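Local coordinates for protein mitochondrial association factor 1 (Toxoplasma gondii, PDB 6BXS) that belongs to a Toxoplasma locus required for the direct manipulation of host mitochondria and carries a macro domain, a fold known for binding ADP-ribose, at residues Ser90-Ile93 with Gln94-Leu98; Thr133-Glu137 with Ser138-Lys142. All coordinates share one frame; numbering follows the deposited sequence.

Contact 1: residues Ser90-Ile93 with Gln94-Leu98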
ATOM      1  N   SER A  90       6.704  14.602   3.173  1.00 26.09           N
ATOM      2  CA  SER A  90       5.933  13.370   3.313  1.00 23.46           C
ATOM      3  C   SER A  90       6.070  12.827   4.729  1.00 25.81           C
ATOM      4  O   SER A  90       5.100  12.379   5.341  1.00 22.44           O
ATOM      5  CB  SER A  90       6.405  12.324   2.304  1.00 24.00           C
ATOM      6  OG  SER A  90       7.768  11.992   2.515  1.00 23.79           O
ATOM      7  N   GLN A  91       7.294  12.882   5.239  1.00 23.11           N
ATOM      8  CA  GLN A  91       7.603  12.442   6.591  1.00 22.28           C
ATOM      9  C   GLN A  91       6.826  13.251   7.632  1.00 28.16           C
ATOM     10  O   GLN A  91       6.211  12.681   8.533  1.00 21.58           O
ATOM     11  CB  GLN A  91       9.111  12.552   6.828  1.00 30.33           C
ATOM     12  CG  GLN A  91       9.602  12.014   8.153  1.00 34.18           C
ATOM     13  CD  GLN A  91      11.119  11.960   8.213  1.00 45.03           C
ATOM     14  OE1 GLN A  91      11.789  12.984   8.080  1.00 56.32           O
ATOM     15  NE2 GLN A  91      11.668  10.763   8.394  1.00 43.78           N
ATOM     16  N   GLU A  92       6.846  14.573   7.497  1.00 27.81           N
ATOM     17  CA  GLU A  92       6.140  15.453   8.424  1.00 31.48           C
ATOM     18  C   GLU A  92       4.635  15.189   8.440  1.00 32.32           C
ATOM     19  O   GLU A  92       4.037  15.026   9.504  1.00 25.14           O
ATOM     20  CB  GLU A  92       6.394  16.917   8.064  1.00 35.71           C
ATOM     21  CG  GLU A  92       7.753  17.438   8.500  1.00 47.51           C
ATOM     22  CD  GLU A  92       8.013  18.858   8.031  1.00 59.33           C
ATOM     23  OE1 GLU A  92       7.407  19.272   7.019  1.00 57.82           O
ATOM     24  OE2 GLU A  92       8.820  19.560   8.677  1.00 61.57           O
ATOM     25  N   ILE A  93       4.030  15.155   7.258  1.00 26.10           N
ATOM     26  CA  ILE A  93       2.591  14.948   7.140  1.00 26.33           C
ATOM     27  C   ILE A  93       2.159  13.606   7.723  1.00 23.06           C
ATOM     28  O   ILE A  93       1.164  13.527   8.441  1.00 22.87           O
ATOM     29  CB  ILE A  93       2.140  15.028   5.667  1.00 26.66           C
ATOM     30  CG1 ILE A  93       2.270  16.467   5.159  1.00 28.87           C
ATOM     31  CG2 ILE A  93       0.696  14.545   5.514  1.00 24.73           C
ATOM     32  CD1 ILE A  93       2.073  16.622   3.663  1.00 25.99           C
ATOM     33  N   GLN A  94       2.905  12.552   7.407  1.00 23.47           N
ATOM     34  CA  GLN A  94       2.515  11.204   7.800  1.00 20.94           C
ATOM     35  C   GLN A  94       2.798  10.920   9.277  1.00 24.48           C
ATOM     36  O   GLN A  94       2.097  10.121   9.898  1.00 21.02           O
ATOM     37  CB  GLN A  94       3.213  10.180   6.900  1.00 20.82           C
ATOM     38  CG  GLN A  94       2.714  10.246   5.453  1.00 23.13           C
ATOM     39  CD  GLN A  94       3.207   9.109   4.571  1.00 21.30           C
ATOM     40  OE1 GLN A  94       2.548   8.747   3.595  1.00 21.98           O
ATOM     41  NE2 GLN A  94       4.367   8.551   4.898  1.00 18.67           N
ATOM     42  N   GLU A  95       3.804  11.578   9.847  1.00 22.03           N
ATOM     43  CA  GLU A  95       4.034  11.490  11.288  1.00 21.30           C
ATOM     44  C   GLU A  95       2.861  12.087  12.063  1.00 19.84           C
ATOM     45  O   GLU A  95       2.369  11.490  13.019  1.00 16.70           O
ATOM     46  CB  GLU A  95       5.327  12.210  11.686  1.00 26.96           C
ATOM     47  CG  GLU A  95       6.593  11.408  11.456  1.00 35.05           C
ATOM     48  CD  GLU A  95       7.823  12.107  12.002  1.00 51.77           C
ATOM     49  OE1 GLU A  95       7.988  12.139  13.240  1.00 68.08           O
ATOM     50  OE2 GLU A  95       8.623  12.632  11.198  1.00 48.06           O
ATOM     51  N   ARG A  96       2.428  13.273  11.645  1.00 22.16           N
ATOM     52  CA  ARG A  96       1.317  13.967  12.290  1.00 23.00           C
ATOM     53  C   ARG A  96       0.012  13.180  12.169  1.00 24.00           C
ATOM     54  O   ARG A  96      -0.747  13.066  13.132  1.00 25.64           O
ATOM     55  CB  ARG A  96       1.138  15.358  11.684  1.00 28.28           C
ATOM     56  CG  ARG A  96       2.293  16.310  11.946  1.00 50.21           C
ATOM     57  CD  ARG A  96       2.196  17.547  11.069  1.00 55.65           C
ATOM     58  NE  ARG A  96       3.393  18.380  11.160  1.00 63.72           N
ATOM     59  CZ  ARG A  96       3.716  19.326  10.282  1.00 61.41           C
ATOM     60  NH1 ARG A  96       2.939  19.562   9.233  1.00 60.58           N
ATOM     61  NH2 ARG A  96       4.825  20.034  10.447  1.00 63.24           N
ATOM     62  N   LEU A  97      -0.251  12.649  10.979  1.00 22.08           N
ATOM     63  CA  LEU A  97      -1.489  11.915  10.729  1.00 23.63           C
ATOM     64  C   LEU A  97      -1.567  10.619  11.528  1.00 21.64           C
ATOM     65  O   LEU A  97      -2.643  10.233  11.985  1.00 25.42           O
ATOM     66  CB  LEU A  97      -1.633  11.605   9.239  1.00 22.48           C
ATOM     67  CG  LEU A  97      -2.209  12.711   8.352  1.00 26.79           C
ATOM     68  CD1 LEU A  97      -2.178  12.289   6.888  1.00 22.88           C
ATOM     69  CD2 LEU A  97      -3.632  13.062   8.774  1.00 28.64           C
ATOM     70  N   LEU A  98      -0.434   9.942  11.689  1.00 22.67           N
ATOM     71  CA  LEU A  98      -0.400   8.698  12.448  1.00 25.54           C
ATOM     72  C   LEU A  98      -0.746   8.945  13.913  1.00 26.20           C
ATOM     73  O   LEU A  98      -1.431   8.136  14.540  1.00 24.10           O
ATOM     74  CB  LEU A  98       0.974   8.030  12.341  1.00 23.65           C
ATOM     75  CG  LEU A  98       1.139   6.750  13.168  1.00 26.31           C
ATOM     76  CD1 LEU A  98       0.026   5.741  12.861  1.00 27.32           C
ATOM     77  CD2 LEU A  98       2.504   6.126  12.933  1.00 32.23           C
TER

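Contact 2: residues Thr133-Glu137 with Ser138-Lys142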
ATOM      1  N   THR A 133       1.270  -2.219  20.586  1.00 25.11           N
ATOM      2  CA  THR A 133       0.394  -2.589  21.697  1.00 28.06           C
ATOM      3  C   THR A 133       0.194  -4.099  21.746  1.00 30.02           C
ATOM      4  O   THR A 133       0.355  -4.730  22.792  1.00 36.31           O
ATOM      5  CB  THR A 133      -0.986  -1.907  21.593  1.00 32.63           C
ATOM      6  OG1 THR A 133      -1.631  -2.293  20.372  1.00 43.71           O
ATOM      7  CG2 THR A 133      -0.840  -0.388  21.640  1.00 29.88           C
ATOM      8  N   VAL A 134      -0.152  -4.663  20.595  1.00 26.67           N
ATOM      9  CA  VAL A 134      -0.413  -6.087  20.464  1.00 29.14           C
ATOM     10  C   VAL A 134       0.854  -6.810  20.006  1.00 28.47           C
ATOM     11  O   VAL A 134       0.991  -8.023  20.175  1.00 32.24           O
ATOM     12  CB  VAL A 134      -1.583  -6.317  19.486  1.00 30.88           C
ATOM     13  CG1 VAL A 134      -1.554  -7.703  18.894  1.00 33.74           C
ATOM     14  CG2 VAL A 134      -2.909  -6.075  20.196  1.00 28.21           C
ATOM     15  N   TRP A 135       1.776  -6.049  19.426  1.00 26.56           N
ATOM     16  CA  TRP A 135       3.120  -6.539  19.134  1.00 27.57           C
ATOM     17  C   TRP A 135       4.140  -5.551  19.692  1.00 27.26           C
ATOM     18  O   TRP A 135       3.778  -4.441  20.075  1.00 25.08           O
ATOM     19  CB  TRP A 135       3.318  -6.726  17.629  1.00 24.94           C
ATOM     20  CG  TRP A 135       3.095  -5.476  16.837  1.00 25.06           C
ATOM     21  CD1 TRP A 135       3.962  -4.433  16.695  1.00 27.07           C
ATOM     22  CD2 TRP A 135       1.930  -5.139  16.075  1.00 24.18           C
ATOM     23  NE1 TRP A 135       3.407  -3.464  15.895  1.00 23.02           N
ATOM     24  CE2 TRP A 135       2.160  -3.873  15.500  1.00 27.00           C
ATOM     25  CE3 TRP A 135       0.714  -5.782  15.824  1.00 25.98           C
ATOM     26  CZ2 TRP A 135       1.221  -3.239  14.691  1.00 25.67           C
ATOM     27  CZ3 TRP A 135      -0.217  -5.151  15.020  1.00 23.83           C
ATOM     28  CH2 TRP A 135       0.041  -3.894  14.463  1.00 26.19           C
ATOM     29  N   ASP A 136       5.404  -5.957  19.744  1.00 30.65           N
ATOM     30  CA  ASP A 136       6.475  -5.083  20.219  1.00 27.17           C
ATOM     31  C   ASP A 136       7.234  -4.489  19.036  1.00 23.08           C
ATOM     32  O   ASP A 136       7.751  -5.218  18.191  1.00 26.71           O
ATOM     33  CB  ASP A 136       7.432  -5.849  21.137  1.00 31.29           C
ATOM     34  CG  ASP A 136       8.304  -4.926  21.975  1.00 35.84           C
ATOM     35  OD1 ASP A 136       8.855  -3.950  21.420  1.00 33.10           O
ATOM     36  OD2 ASP A 136       8.431  -5.172  23.192  1.00 36.29           O
ATOM     37  N   GLU A 137       7.302  -3.162  18.988  1.00 26.41           N
ATOM     38  CA  GLU A 137       7.970  -2.460  17.894  1.00 27.21           C
ATOM     39  C   GLU A 137       9.456  -2.808  17.817  1.00 30.61           C
ATOM     40  O   GLU A 137      10.103  -2.581  16.793  1.00 28.27           O
ATOM     41  CB  GLU A 137       7.801  -0.946  18.049  1.00 21.84           C
ATOM     42  CG  GLU A 137       8.585  -0.340  19.207  1.00 28.89           C
ATOM     43  CD  GLU A 137       8.326   1.146  19.383  1.00 31.39           C
ATOM     44  OE1 GLU A 137       7.424   1.684  18.705  1.00 34.44           O
ATOM     45  OE2 GLU A 137       9.026   1.779  20.203  1.00 31.34           O
ATOM     46  N   SER A 138       9.992  -3.359  18.901  1.00 30.96           N
ATOM     47  CA  SER A 138      11.405  -3.711  18.958  1.00 29.24           C
ATOM     48  C   SER A 138      11.752  -4.868  18.021  1.00 32.95           C
ATOM     49  O   SER A 138      12.904  -5.004  17.608  1.00 36.37           O
ATOM     50  CB  SER A 138      11.804  -4.071  20.393  1.00 31.36           C
ATOM     51  OG  SER A 138      11.177  -5.270  20.810  1.00 42.87           O
ATOM     52  N   GLU A 139      10.763  -5.694  17.686  1.00 33.91           N
ATOM     53  CA  GLU A 139      10.990  -6.837  16.799  1.00 31.39           C
ATOM     54  C   GLU A 139      10.350  -6.655  15.421  1.00 27.87           C
ATOM     55  O   GLU A 139      10.817  -7.234  14.440  1.00 29.05           O
ATOM     56  CB  GLU A 139      10.468  -8.127  17.439  1.00 35.77           C
ATOM     57  CG  GLU A 139       9.047  -8.043  17.980  1.00 34.83           C
ATOM     58  CD  GLU A 139       8.458  -9.408  18.300  1.00 37.97           C
ATOM     59  OE1 GLU A 139       8.914 -10.412  17.712  1.00 39.15           O
ATOM     60  OE2 GLU A 139       7.541  -9.479  19.143  1.00 43.51           O
ATOM     61  N   THR A 140       9.291  -5.856  15.346  1.00 24.82           N
ATOM     62  CA  THR A 140       8.580  -5.644  14.085  1.00 26.47           C
ATOM     63  C   THR A 140       9.043  -4.386  13.354  1.00 24.21           C
ATOM     64  O   THR A 140       8.895  -4.279  12.136  1.00 26.65           O
ATOM     65  CB  THR A 140       7.059  -5.521  14.301  1.00 22.66           C
ATOM     66  OG1 THR A 140       6.772  -4.295  14.985  1.00 22.37           O
ATOM     67  CG2 THR A 140       6.522  -6.700  15.102  1.00 24.82           C
ATOM     68  N   GLY A 141       9.602  -3.442  14.105  1.00 23.51           N
ATOM     69  CA  GLY A 141       9.849  -2.101  13.605  1.00 23.86           C
ATOM     70  C   GLY A 141       8.727  -1.203  14.088  1.00 25.12           C
ATOM     71  O   GLY A 141       7.671  -1.700  14.484  1.00 21.31           O
ATOM     72  N   LYS A 142       8.945   0.110  14.067  1.00 24.57           N
ATOM     73  CA  LYS A 142       7.960   1.043  14.608  1.00 24.89           C
ATOM     74  C   LYS A 142       7.022   1.548  13.512  1.00 23.01           C
ATOM     75  O   LYS A 142       7.375   1.556  12.333  1.00 23.77           O
ATOM     76  CB  LYS A 142       8.659   2.215  15.310  1.00 31.12           C
ATOM     77  CG  LYS A 142       8.935   3.431  14.439  1.00 30.28           C
ATOM     78  CD  LYS A 142       9.666   4.512  15.226  1.00 41.56           C
ATOM     79  CE  LYS A 142      10.022   5.705  14.349  1.00 43.01           C
ATOM     80  NZ  LYS A 142      10.997   5.346  13.280  1.00 44.82           N
TER
HETATM   81  O   HOH W   1       4.945  -0.999  15.460  1.00 23.32           O

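Contact 1: residues Ser90-Ile93 with Gln94-Leu98
Ile93 and Leu97, one turn apart on helix 83-103, lie side by side and point the same way, with Ile93 CG2 3.9 Å from Leu97 CD1. CG2 of Ile93 stands anti to the backbone N (chi1 -69° for the CG1 branch), which brings this methyl group alongside the leucine. Both side chains also touch Ile111 of strand 109-111 and Ser123 of strand 120-126, forming the tightly packed, buried side of the contact. Gln94 continues this inner side; its methylene CG rests 3.2 Å from Ser90 O, and the extended chain carries the amide on to His150, where OE1 is hydrogen-bonded to NE2. Ser90 OG is likewise bound within the protein, to Leu86 O among others.

The solvent side is looser. Glu92 and Arg96 run alongside each other with their carboxylate and guanidinium planes 24° apart, and Glu92 CB sits over the centre of one guanidinium face. Glu92 OE1 and Arg96 NH2 are 4.4 Å apart, but the oxygen lies well out of the guanidinium plane, so any attraction is probably a general one between opposite charges, with no N-H pointing at the oxygen. Gln91 and Glu95 also run side by side, Glu95 OE2 3.3 Å from Gln91 CG and the amide and carboxylate planes nearly perpendicular (79°); Gln91 NE2 is hydrogen-bonded to Gly54 O. Beneath all these side chains run successive backbone bonds, among them Leu97 N to Ile93 O at 3.0 Å. This is the i to i+4 pattern of an amphipathic alpha-helix, packed by its apolar face on the mixed sheet of a macro-domain-like alpha/beta fold.

Contact 2: residues Thr133-Glu137 with Ser138-Lys142
An N-capped single turn of helix, residues 137-140, closed by a glycine with positive phi, brings Asp136 against Ser138 and Trp135 against Thr140. Asp136 is the N-cap: its OD1 accepts from Ser138 N at 2.8 Å, on the anti side of the carboxylate, and from Ser138 OG at 2.7 Å, from above the carboxylate plane. Both donors come from the same face. The serine hydroxyl reaches back because chi1 of 67° sets OG between its own backbone N and carbonyl carbon. Asp136 O is shared too, taking Thr140 N in the carbonyl plane and Glu139 N, at 3.1 Å, from above it.

On the buried side, Thr140 crosses the Trp135 side chain at about a right angle, its OG1 meeting Trp135 CD1 obliquely at 3.3 Å. That hydroxyl donates to Gly141 O on a lone pair, 2.8 Å away. A water at the indole edge, in the ring plane, accepts from Trp135 NE1 at 2.9 Å and donates to Gly141 O, while Gly141 N returns to Glu137 O at 2.9 Å. Farther out, Glu137 OE1 lies near Lys142 CB, whereas Lys142 NZ bonds Tyr53 O.

Two donors on one carboxylate oxygen hold the Asp136 side chain in place and would probably stabilise its negative charge at the start of the helix, while the water ties the indole N-H to the helix end.

Contacts 1 and 2 follow one another along the chain, separated by strands 109-111 and 120-126: 90-98 lies within the long helix 83-103, before strand 109-111, while 133-142 is part of the connection between strands 120-126 and 147-152. Their centres are 19 Å apart and their nearest atoms about 6 Å, without touching. The stretch between contact 2 and strand 147-152 links them, since Leu98 packs on Asn143 and Ala146 whereas Trp135 touches Val144. Contact 2 also leans on helix 179-202 through Trp135. Nothing in the geometry of either contact places it at a ligand site, and any relation to an ADP-ribose pocket remains undetermined.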